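Local coordinates for protein L-amino acid deaminase (Proteus vulgaris, PDB 5HXW) that deaminates L-amino acids oxidatively, probably as a membrane-bound, FAD-dependent flavoenzyme, at residues G240-V252 with Q340-F352. Residues are numbered along the deposited sequence; the frame is centred on the assembly and turned at random.
With FAD (flavin-adenine dinucleotide), chain G.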
ATOM      1  N   GLY A 240       2.892   8.029   3.702  1.00 60.27           N
ATOM      2  CA  GLY A 240       3.521   6.748   3.379  1.00 59.36           C
ATOM      3  C   GLY A 240       4.681   6.420   4.300  1.00 59.50           C
ATOM      4  O   GLY A 240       4.506   6.318   5.521  1.00 60.30           O
ATOM      5  N   VAL A 241       5.865   6.284   3.703  1.00 58.54           N
ATOM      6  CA  VAL A 241       7.099   5.967   4.440  1.00 58.45           C
ATOM      7  C   VAL A 241       7.617   7.153   5.270  1.00 59.39           C
ATOM      8  O   VAL A 241       8.376   6.963   6.223  1.00 61.26           O
ATOM      9  CB  VAL A 241       8.213   5.371   3.525  1.00 57.95           C
ATOM     10  CG1 VAL A 241       7.689   4.178   2.736  1.00 57.16           C
ATOM     11  CG2 VAL A 241       8.818   6.407   2.580  1.00 57.24           C
ATOM     12  N   TRP A 242       7.175   8.358   4.913  1.00 59.40           N
ATOM     13  CA  TRP A 242       7.613   9.606   5.545  1.00 59.99           C
ATOM     14  C   TRP A 242       6.792  10.006   6.773  1.00 61.09           C
ATOM     15  O   TRP A 242       7.120  10.993   7.441  1.00 62.62           O
ATOM     16  CB  TRP A 242       7.586  10.744   4.524  1.00 59.94           C
ATOM     17  CG  TRP A 242       8.375  10.458   3.288  1.00 60.17           C
ATOM     18  CD1 TRP A 242       7.918   9.871   2.144  1.00 59.20           C
ATOM     19  CD2 TRP A 242       9.762  10.745   3.069  1.00 60.82           C
ATOM     20  NE1 TRP A 242       8.933   9.772   1.226  1.00 59.64           N
ATOM     21  CE2 TRP A 242      10.076  10.300   1.765  1.00 60.46           C
ATOM     22  CE3 TRP A 242      10.771  11.338   3.847  1.00 61.57           C
ATOM     23  CZ2 TRP A 242      11.363  10.428   1.216  1.00 61.02           C
ATOM     24  CZ3 TRP A 242      12.049  11.465   3.304  1.00 61.96           C
ATOM     25  CH2 TRP A 242      12.333  11.007   2.001  1.00 61.64           C
ATOM     26  N   SER A 243       5.736   9.244   7.068  1.00 60.67           N
ATOM     27  CA  SER A 243       4.808   9.568   8.159  1.00 61.84           C
ATOM     28  C   SER A 243       5.462   9.627   9.545  1.00 63.38           C
ATOM     29  O   SER A 243       5.135  10.514  10.344  1.00 65.36           O
ATOM     30  CB  SER A 243       3.622   8.606   8.164  1.00 61.44           C
ATOM     31  OG  SER A 243       2.836   8.760   6.996  1.00 60.00           O
ATOM     32  N   ARG A 244       6.378   8.695   9.816  1.00 63.13           N
ATOM     33  CA  ARG A 244       7.167   8.697  11.053  1.00 63.80           C
ATOM     34  C   ARG A 244       7.942  10.009  11.229  1.00 64.75           C
ATOM     35  O   ARG A 244       7.880  10.635  12.298  1.00 67.18           O
ATOM     36  CB  ARG A 244       8.128   7.497  11.108  1.00 62.94           C
ATOM     37  CG  ARG A 244       9.164   7.634  12.208  1.00 63.15           C
ATOM     38  CD  ARG A 244      10.109   6.462  12.367  1.00 62.67           C
ATOM     39  NE  ARG A 244      11.139   6.813  13.349  1.00 63.55           N
ATOM     40  CZ  ARG A 244      11.006   6.734  14.676  1.00 64.26           C
ATOM     41  NH1 ARG A 244       9.881   6.297  15.232  1.00 63.98           N
ATOM     42  NH2 ARG A 244      12.017   7.096  15.455  1.00 65.30           N
ATOM     43  N   LEU A 245       8.653  10.410  10.174  1.00 63.71           N
ATOM     44  CA  LEU A 245       9.489  11.610  10.174  1.00 64.63           C
ATOM     45  C   LEU A 245       8.679  12.895  10.390  1.00 66.17           C
ATOM     46  O   LEU A 245       9.147  13.815  11.068  1.00 67.72           O
ATOM     47  CB  LEU A 245      10.320  11.682   8.885  1.00 63.70           C
ATOM     48  CG  LEU A 245      11.445  12.712   8.703  1.00 64.77           C
ATOM     49  CD1 LEU A 245      12.549  12.590   9.746  1.00 65.59           C
ATOM     50  CD2 LEU A 245      12.025  12.575   7.305  1.00 63.86           C
ATOM     51  N   PHE A 246       7.469  12.942   9.826  1.00 65.79           N
ATOM     52  CA  PHE A 246       6.542  14.060  10.034  1.00 66.36           C
ATOM     53  C   PHE A 246       6.104  14.178  11.497  1.00 68.04           C
ATOM     54  O   PHE A 246       6.071  15.280  12.046  1.00 69.58           O
ATOM     55  CB  PHE A 246       5.325  13.945   9.100  1.00 65.25           C
ATOM     56  CG  PHE A 246       4.466  15.182   9.066  1.00 65.44           C
ATOM     57  CD1 PHE A 246       4.782  16.245   8.217  1.00 65.38           C
ATOM     58  CD2 PHE A 246       3.340  15.290   9.888  1.00 66.56           C
ATOM     59  CE1 PHE A 246       3.994  17.392   8.195  1.00 66.70           C
ATOM     60  CE2 PHE A 246       2.550  16.436   9.871  1.00 67.62           C
ATOM     61  CZ  PHE A 246       2.876  17.487   9.021  1.00 67.61           C
ATOM     62  N   MET A 247       5.781  13.043  12.115  1.00 68.52           N
ATOM     63  CA  MET A 247       5.324  13.012  13.510  1.00 70.42           C
ATOM     64  C   MET A 247       6.474  13.127  14.521  1.00 72.12           C
ATOM     65  O   MET A 247       6.245  13.477  15.689  1.00 73.45           O
ATOM     66  CB  MET A 247       4.476  11.764  13.782  1.00 70.17           C
ATOM     67  CG  MET A 247       3.217  11.627  12.928  1.00 69.64           C
ATOM     68  SD  MET A 247       2.071  13.022  12.988  1.00 71.13           S
ATOM     69  CE  MET A 247       1.446  12.915  14.667  1.00 73.11           C
ATOM     70  N   GLN A 248       7.695  12.827  14.070  1.00 71.47           N
ATOM     71  CA  GLN A 248       8.913  13.043  14.859  1.00 72.82           C
ATOM     72  C   GLN A 248       9.124  14.509  15.220  1.00 73.63           C
ATOM     73  O   GLN A 248       9.418  14.826  16.374  1.00 75.31           O
ATOM     74  CB  GLN A 248      10.141  12.528  14.117  1.00 72.49           C
ATOM     75  CG  GLN A 248      10.761  11.287  14.726  1.00 72.93           C
ATOM     76  CD  GLN A 248      12.224  11.146  14.367  1.00 73.44           C
ATOM     77  OE1 GLN A 248      12.600  11.175  13.190  1.00 72.78           O
ATOM     78  NE2 GLN A 248      13.063  10.987  15.382  1.00 74.36           N
ATOM     79  N   ASN A 249       8.966  15.386  14.226  1.00 72.79           N
ATOM     80  CA  ASN A 249       9.067  16.838  14.404  1.00 73.74           C
ATOM     81  C   ASN A 249       7.994  17.411  15.335  1.00 74.97           C
ATOM     82  O   ASN A 249       8.177  18.492  15.903  1.00 76.33           O
ATOM     83  CB  ASN A 249       9.019  17.545  13.045  1.00 72.36           C
ATOM     84  CG  ASN A 249       9.583  18.957  13.089  1.00 73.15           C
ATOM     85  OD1 ASN A 249      10.498  19.256  13.857  1.00 74.83           O
ATOM     86  ND2 ASN A 249       9.042  19.832  12.248  1.00 72.33           N
ATOM     87  N   LEU A 250       6.886  16.680  15.472  1.00 74.19           N
ATOM     88  CA  LEU A 250       5.806  17.024  16.402  1.00 75.74           C
ATOM     89  C   LEU A 250       5.903  16.231  17.714  1.00 77.11           C
ATOM     90  O   LEU A 250       4.975  16.256  18.535  1.00 78.82           O
ATOM     91  CB  LEU A 250       4.429  16.830  15.740  1.00 74.56           C
ATOM     92  CG  LEU A 250       4.085  17.484  14.392  1.00 73.43           C
ATOM     93  CD1 LEU A 250       2.709  17.017  13.948  1.00 72.88           C
ATOM     94  CD2 LEU A 250       4.150  19.008  14.417  1.00 74.94           C
ATOM     95  N   ASN A 251       7.037  15.546  17.898  1.00 76.76           N
ATOM     96  CA  ASN A 251       7.352  14.747  19.098  1.00 77.53           C
ATOM     97  C   ASN A 251       6.360  13.621  19.430  1.00 77.56           C
ATOM     98  O   ASN A 251       6.035  13.379  20.599  1.00 79.18           O
ATOM     99  CB  ASN A 251       7.625  15.653  20.311  1.00 79.81           C
ATOM    100  CG  ASN A 251       8.946  16.390  20.201  1.00 80.18           C
ATOM    101  OD1 ASN A 251      10.021  15.792  20.318  1.00 79.35           O
ATOM    102  ND2 ASN A 251       8.874  17.699  19.986  1.00 80.73           N
ATOM    103  N   VAL A 252       5.887  12.943  18.381  1.00 75.78           N
ATOM    104  CA  VAL A 252       5.024  11.766  18.502  1.00 75.71           C
ATOM    105  C   VAL A 252       5.713  10.588  17.807  1.00 74.44           C
ATOM    106  O   VAL A 252       6.009  10.645  16.609  1.00 72.93           O
ATOM    107  CB  VAL A 252       3.601  12.014  17.923  1.00 75.33           C
ATOM    108  CG1 VAL A 252       2.772  10.731  17.897  1.00 74.06           C
ATOM    109  CG2 VAL A 252       2.869  13.091  18.715  1.00 76.48           C
ATOM    110  N   GLN A 340      19.369  12.691   8.344  1.00 76.68           N
ATOM    111  CA  GLN A 340      18.020  13.229   8.450  1.00 76.34           C
ATOM    112  C   GLN A 340      17.857  13.782   9.858  1.00 78.01           C
ATOM    113  O   GLN A 340      18.108  13.073  10.841  1.00 78.52           O
ATOM    114  CB  GLN A 340      16.973  12.144   8.194  1.00 75.12           C
ATOM    115  CG  GLN A 340      16.668  11.891   6.726  1.00 74.79           C
ATOM    116  CD  GLN A 340      15.844  10.636   6.486  1.00 74.12           C
ATOM    117  OE1 GLN A 340      15.135  10.149   7.371  1.00 74.13           O
ATOM    118  NE2 GLN A 340      15.930  10.106   5.274  1.00 74.12           N
ATOM    119  N   SER A 341      17.462  15.052   9.949  1.00 78.95           N
ATOM    120  CA  SER A 341      17.170  15.690  11.232  1.00 79.27           C
ATOM    121  C   SER A 341      15.924  15.097  11.881  1.00 77.69           C
ATOM    122  O   SER A 341      15.005  14.646  11.188  1.00 75.58           O
ATOM    123  CB  SER A 341      17.017  17.203  11.071  1.00 80.97           C
ATOM    124  OG  SER A 341      18.284  17.836  11.055  1.00 83.37           O
ATOM    125  N   THR A 342      15.924  15.080  13.211  1.00 78.20           N
ATOM    126  CA  THR A 342      14.765  14.658  13.998  1.00 77.75           C
ATOM    127  C   THR A 342      13.858  15.858  14.268  1.00 78.14           C
ATOM    128  O   THR A 342      12.665  15.694  14.536  1.00 77.65           O
ATOM    129  CB  THR A 342      15.176  13.986  15.328  1.00 78.83           C
ATOM    130  OG1 THR A 342      15.944  14.900  16.119  1.00 81.70           O
ATOM    131  CG2 THR A 342      16.000  12.722  15.076  1.00 78.17           C
ATOM    132  N   HIS A 343      14.441  17.057  14.193  1.00 79.54           N
ATOM    133  CA  HIS A 343      13.727  18.318  14.402  1.00 81.09           C
ATOM    134  C   HIS A 343      14.191  19.423  13.463  1.00 81.08           C
ATOM    135  O   HIS A 343      15.380  19.539  13.159  1.00 81.78           O
ATOM    136  CB  HIS A 343      13.832  18.773  15.857  1.00 83.74           C
ATOM    137  CG  HIS A 343      12.907  18.041  16.774  1.00 85.54           C
ATOM    138  ND1 HIS A 343      13.232  16.829  17.346  1.00 86.05           N
ATOM    139  CD2 HIS A 343      11.653  18.331  17.193  1.00 86.67           C
ATOM    140  CE1 HIS A 343      12.224  16.411  18.089  1.00 86.71           C
ATOM    141  NE2 HIS A 343      11.254  17.304  18.015  1.00 87.36           N
ATOM    142  N   TRP A 344      13.226  20.215  13.002  1.00 80.45           N
ATOM    143  CA  TRP A 344      13.475  21.352  12.119  1.00 80.69           C
ATOM    144  C   TRP A 344      12.425  22.440  12.314  1.00 82.54           C
ATOM    145  O   TRP A 344      11.263  22.153  12.630  1.00 81.73           O
ATOM    146  CB  TRP A 344      13.524  20.914  10.651  1.00 78.36           C
ATOM    147  CG  TRP A 344      12.279  20.211  10.178  1.00 76.71           C
ATOM    148  CD1 TRP A 344      11.192  20.783   9.574  1.00 76.07           C
ATOM    149  CD2 TRP A 344      11.990  18.809  10.277  1.00 74.60           C
ATOM    150  NE1 TRP A 344      10.250  19.827   9.290  1.00 74.06           N
ATOM    151  CE2 TRP A 344      10.710  18.606   9.707  1.00 73.29           C
ATOM    152  CE3 TRP A 344      12.690  17.702  10.789  1.00 74.03           C
ATOM    153  CZ2 TRP A 344      10.111  17.339   9.634  1.00 71.70           C
ATOM    154  CZ3 TRP A 344      12.092  16.438  10.718  1.00 72.65           C
ATOM    155  CH2 TRP A 344      10.814  16.271  10.139  1.00 71.57           C
ATOM    156  N   ASN A 345      12.854  23.687  12.134  1.00 84.76           N
ATOM    157  CA  ASN A 345      11.967  24.843  12.164  1.00 86.13           C
ATOM    158  C   ASN A 345      11.125  24.901  10.897  1.00 85.07           C
ATOM    159  O   ASN A 345      11.584  24.515   9.818  1.00 84.05           O
ATOM    160  CB  ASN A 345      12.778  26.124  12.335  1.00 88.73           C
ATOM    161  CG  ASN A 345      13.527  26.169  13.654  1.00 90.77           C
ATOM    162  OD1 ASN A 345      12.924  26.278  14.723  1.00 92.19           O
ATOM    163  ND2 ASN A 345      14.853  26.087  13.583  1.00 90.88           N
ATOM    164  N   LEU A 346       9.893  25.386  11.035  1.00 85.25           N
ATOM    165  CA  LEU A 346       8.928  25.381   9.930  1.00 83.98           C
ATOM    166  C   LEU A 346       9.201  26.453   8.863  1.00 85.18           C
ATOM    167  O   LEU A 346       8.578  26.449   7.799  1.00 83.99           O
ATOM    168  CB  LEU A 346       7.485  25.458  10.462  1.00 83.66           C
ATOM    169  CG  LEU A 346       7.016  24.434  11.514  1.00 83.01           C
ATOM    170  CD1 LEU A 346       5.571  24.694  11.916  1.00 83.69           C
ATOM    171  CD2 LEU A 346       7.179  22.991  11.057  1.00 80.30           C
ATOM    172  N   ASP A 347      10.140  27.351   9.151  1.00 87.94           N
ATOM    173  CA  ASP A 347      10.573  28.375   8.200  1.00 90.33           C
ATOM    174  C   ASP A 347      11.847  27.975   7.438  1.00 90.21           C
ATOM    175  O   ASP A 347      12.349  28.747   6.614  1.00 91.56           O
ATOM    176  CB  ASP A 347      10.754  29.728   8.908  1.00 93.84           C
ATOM    177  CG  ASP A 347      11.807  29.689  10.007  1.00 95.96           C
ATOM    178  OD1 ASP A 347      11.642  28.914  10.974  1.00 96.15           O
ATOM    179  OD2 ASP A 347      12.797  30.447   9.908  1.00 97.89           O
ATOM    180  N   GLU A 348      12.358  26.773   7.714  1.00 89.10           N
ATOM    181  CA  GLU A 348      13.552  26.255   7.034  1.00 88.82           C
ATOM    182  C   GLU A 348      13.314  24.930   6.291  1.00 86.39           C
ATOM    183  O   GLU A 348      12.278  24.278   6.475  1.00 85.43           O
ATOM    184  CB  GLU A 348      14.754  26.169   7.994  1.00 90.84           C
ATOM    185  CG  GLU A 348      14.641  25.145   9.120  1.00 91.28           C
ATOM    186  CD  GLU A 348      15.876  25.084  10.005  1.00 93.45           C
ATOM    187  OE1 GLU A 348      16.353  23.957  10.262  1.00 92.48           O
ATOM    188  OE2 GLU A 348      16.372  26.151  10.446  1.00 94.62           O
ATOM    189  N   VAL A 349      14.288  24.557   5.457  1.00 84.72           N
ATOM    190  CA  VAL A 349      14.211  23.401   4.557  1.00 81.86           C
ATOM    191  C   VAL A 349      14.121  22.077   5.329  1.00 79.83           C
ATOM    192  O   VAL A 349      15.040  21.706   6.067  1.00 79.33           O
ATOM    193  CB  VAL A 349      15.383  23.405   3.535  1.00 82.42           C
ATOM    194  CG1 VAL A 349      15.399  22.140   2.684  1.00 81.30           C
ATOM    195  CG2 VAL A 349      15.308  24.636   2.639  1.00 83.47           C
ATOM    196  N   SER A 350      12.991  21.390   5.149  1.00 78.14           N
ATOM    197  CA  SER A 350      12.687  20.123   5.821  1.00 76.12           C
ATOM    198  C   SER A 350      13.308  18.944   5.064  1.00 75.08           C
ATOM    199  O   SER A 350      13.650  19.095   3.888  1.00 75.10           O
ATOM    200  CB  SER A 350      11.169  19.946   5.940  1.00 75.02           C
ATOM    201  OG  SER A 350      10.554  19.865   4.668  1.00 74.53           O
ATOM    202  N   PRO A 351      13.449  17.764   5.724  1.00 74.78           N
ATOM    203  CA  PRO A 351      13.978  16.581   5.027  1.00 74.09           C
ATOM    204  C   PRO A 351      13.107  16.115   3.856  1.00 74.07           C
ATOM    205  O   PRO A 351      13.614  15.454   2.947  1.00 74.30           O
ATOM    206  CB  PRO A 351      14.005  15.508   6.117  1.00 73.30           C
ATOM    207  CG  PRO A 351      14.029  16.258   7.397  1.00 74.68           C
ATOM    208  CD  PRO A 351      13.184  17.465   7.145  1.00 75.04           C
ATOM    209  N   PHE A 352      11.819  16.470   3.887  1.00 74.40           N
ATOM    210  CA  PHE A 352      10.881  16.200   2.791  1.00 74.50           C
ATOM    211  C   PHE A 352      11.232  16.974   1.517  1.00 76.07           C
ATOM    212  O   PHE A 352      10.786  16.611   0.426  1.00 75.37           O
ATOM    213  CB  PHE A 352       9.440  16.525   3.207  1.00 73.55           C
ATOM    214  CG  PHE A 352       9.037  15.950   4.534  1.00 72.84           C
ATOM    215  CD1 PHE A 352       8.927  14.567   4.716  1.00 71.65           C
ATOM    216  CD2 PHE A 352       8.751  16.792   5.608  1.00 73.22           C
ATOM    217  CE1 PHE A 352       8.550  14.041   5.946  1.00 71.27           C
ATOM    218  CE2 PHE A 352       8.365  16.270   6.834  1.00 72.89           C
ATOM    219  CZ  PHE A 352       8.269  14.895   7.005  1.00 71.91           C
TER
HETATM  220  PA  FAD G 501       2.193   6.482  -0.685  1.00 57.05           P
HETATM  221  O1A FAD G 501       3.698   6.405  -0.708  1.00 57.95           O
HETATM  222  O2A FAD G 501       1.427   5.919  -1.843  1.00 57.75           O
HETATM  223  O5B FAD G 501       1.762   8.015  -0.498  1.00 58.36           O
HETATM  224  C5B FAD G 501       2.438   8.865   0.418  1.00 57.69           C
HETATM  225  C4B FAD G 501       2.664  10.198  -0.265  1.00 58.00           C
HETATM  226  O4B FAD G 501       2.855  11.217   0.712  1.00 58.36           O
HETATM  227  C3B FAD G 501       3.909  10.178  -1.135  1.00 57.66           C
HETATM  228  O3B FAD G 501       3.500  10.503  -2.467  1.00 57.25           O
HETATM  229  C2B FAD G 501       4.815  11.247  -0.540  1.00 58.12           C
HETATM  230  O2B FAD G 501       5.500  12.004  -1.538  1.00 58.81           O
HETATM  231  C1B FAD G 501       3.847  12.121   0.232  1.00 58.69           C
HETATM  232  N9A FAD G 501       4.443  12.845   1.379  1.00 59.72           N
HETATM  233  C8A FAD G 501       5.160  12.306   2.386  1.00 59.53           C
HETATM  234  N7A FAD G 501       5.539  13.250   3.278  1.00 60.35           N
HETATM  235  C5A FAD G 501       5.058  14.425   2.839  1.00 61.00           C
HETATM  236  C6A FAD G 501       5.092  15.831   3.307  1.00 62.29           C
HETATM  237  N6A FAD G 501       5.738  16.143   4.452  1.00 62.86           N
HETATM  238  N1A FAD G 501       4.456  16.772   2.563  1.00 62.74           N
HETATM  239  C2A FAD G 501       3.802  16.458   1.424  1.00 62.17           C
HETATM  240  N3A FAD G 501       3.732  15.199   0.937  1.00 60.67           N
HETATM  241  C4A FAD G 501       4.325  14.159   1.589  1.00 60.39           C
HETATM  242  N1  FAD G 501      -0.685  -3.250  -1.740  1.00 58.67           N
HETATM  243  C2  FAD G 501      -1.664  -4.101  -2.135  1.00 59.12           C
HETATM  244  O2  FAD G 501      -2.817  -3.908  -1.699  1.00 59.33           O
HETATM  245  N3  FAD G 501      -1.425  -5.137  -2.965  1.00 59.95           N
HETATM  246  C4  FAD G 501      -0.199  -5.396  -3.464  1.00 60.14           C
HETATM  247  O4  FAD G 501      -0.016  -6.366  -4.239  1.00 61.17           O
HETATM  248  C4X FAD G 501       0.931  -4.500  -3.080  1.00 58.51           C
HETATM  249  N5  FAD G 501       2.197  -4.679  -3.529  1.00 58.53           N
HETATM  250  C5X FAD G 501       3.212  -3.852  -3.151  1.00 57.70           C
HETATM  251  C6  FAD G 501       4.511  -4.055  -3.631  1.00 57.42           C
HETATM  252  C7  FAD G 501       5.552  -3.199  -3.259  1.00 56.73           C
HETATM  253  C7M FAD G 501       6.941  -3.451  -3.796  1.00 56.73           C
HETATM  254  C8  FAD G 501       5.267  -2.056  -2.338  1.00 56.47           C
HETATM  255  C8M FAD G 501       6.317  -1.081  -1.885  1.00 56.48           C
HETATM  256  C9  FAD G 501       3.979  -1.857  -1.865  1.00 56.48           C
HETATM  257  C9A FAD G 501       2.938  -2.705  -2.231  1.00 56.96           C
HETATM  258  N10 FAD G 501       1.617  -2.487  -1.757  1.00 57.36           N
HETATM  259  C10 FAD G 501       0.598  -3.382  -2.158  1.00 57.97           C
HETATM  260  C1' FAD G 501       1.330  -1.394  -0.818  1.00 56.37           C
HETATM  261  C2' FAD G 501       0.773  -0.094  -1.347  1.00 55.56           C
HETATM  262  O2' FAD G 501       1.612   0.399  -2.393  1.00 54.83           O
HETATM  263  C3' FAD G 501       0.804   0.898  -0.186  1.00 56.33           C
HETATM  264  O3' FAD G 501       0.406   0.281   1.059  1.00 55.88           O
HETATM  265  C4' FAD G 501      -0.047   2.134  -0.459  1.00 56.58           C
HETATM  266  O4' FAD G 501       0.372   2.796  -1.668  1.00 56.55           O
HETATM  267  C5' FAD G 501       0.080   3.089   0.714  1.00 56.36           C
HETATM  268  O5' FAD G 501      -0.424   4.352   0.315  1.00 57.13           O
HETATM  269  P   FAD G 501       0.075   5.692   1.029  1.00 56.59           P
HETATM  270  O1P FAD G 501      -0.718   6.805   0.407  1.00 58.07           O
HETATM  271  O2P FAD G 501       0.010   5.492   2.518  1.00 58.78           O
HETATM  272  O3P FAD G 501       1.641   5.795   0.659  1.00 57.01           O
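Asn249 lays its side-chain amide on one face of the Trp344 indole, the two planes 19° apart. Its CB sits over the six-membered ring, 3.7 Å from the centroid, in a CH-pi contact. The same amide grips the Trp344 backbone twice. Trp344 N donates to Asn249 OD1 at 3.0 Å, nearly straight but from above the carbonyl plane. Asn249 ND2 returns a more bent bond of 3.2 Å to Trp344 O. With CG anti to the backbone N (chi1 -160°), the amide is carried over to the 340-352 loop. Pro351 CD lies over the opposite face of the indole, and Trp344 NE1 is hydrogen-bonded to Arg211 O. Leu245 packs beside the indole, with CD2 3.7 Å from Pro351 CB and CG against Trp344 CH2.

Helix 243-248 follows strand 235-237 of the Rossmann-type sheet that is characteristic of FAD-dependent oxidoreductases of this family. Here the contact borders the adenine end of the cofactor. FAD N6A stands 3.2 Å above the plane of the Phe352 ring, over its centre. Phe352 CZ touches Phe246 CB and Phe352 CE1 touches Trp242 CB, both at 3.7 Å; Phe246 N and Trp242 O lie at the ring's edge. Trp242 CB also touches the adenine, while its NE1 is held by Glu74.

Further out, a Schellman motif with Asn251 as C-prime residue ends the helix. Asn251 OD1 there accepts a weak hydrogen bond from His343 NE2.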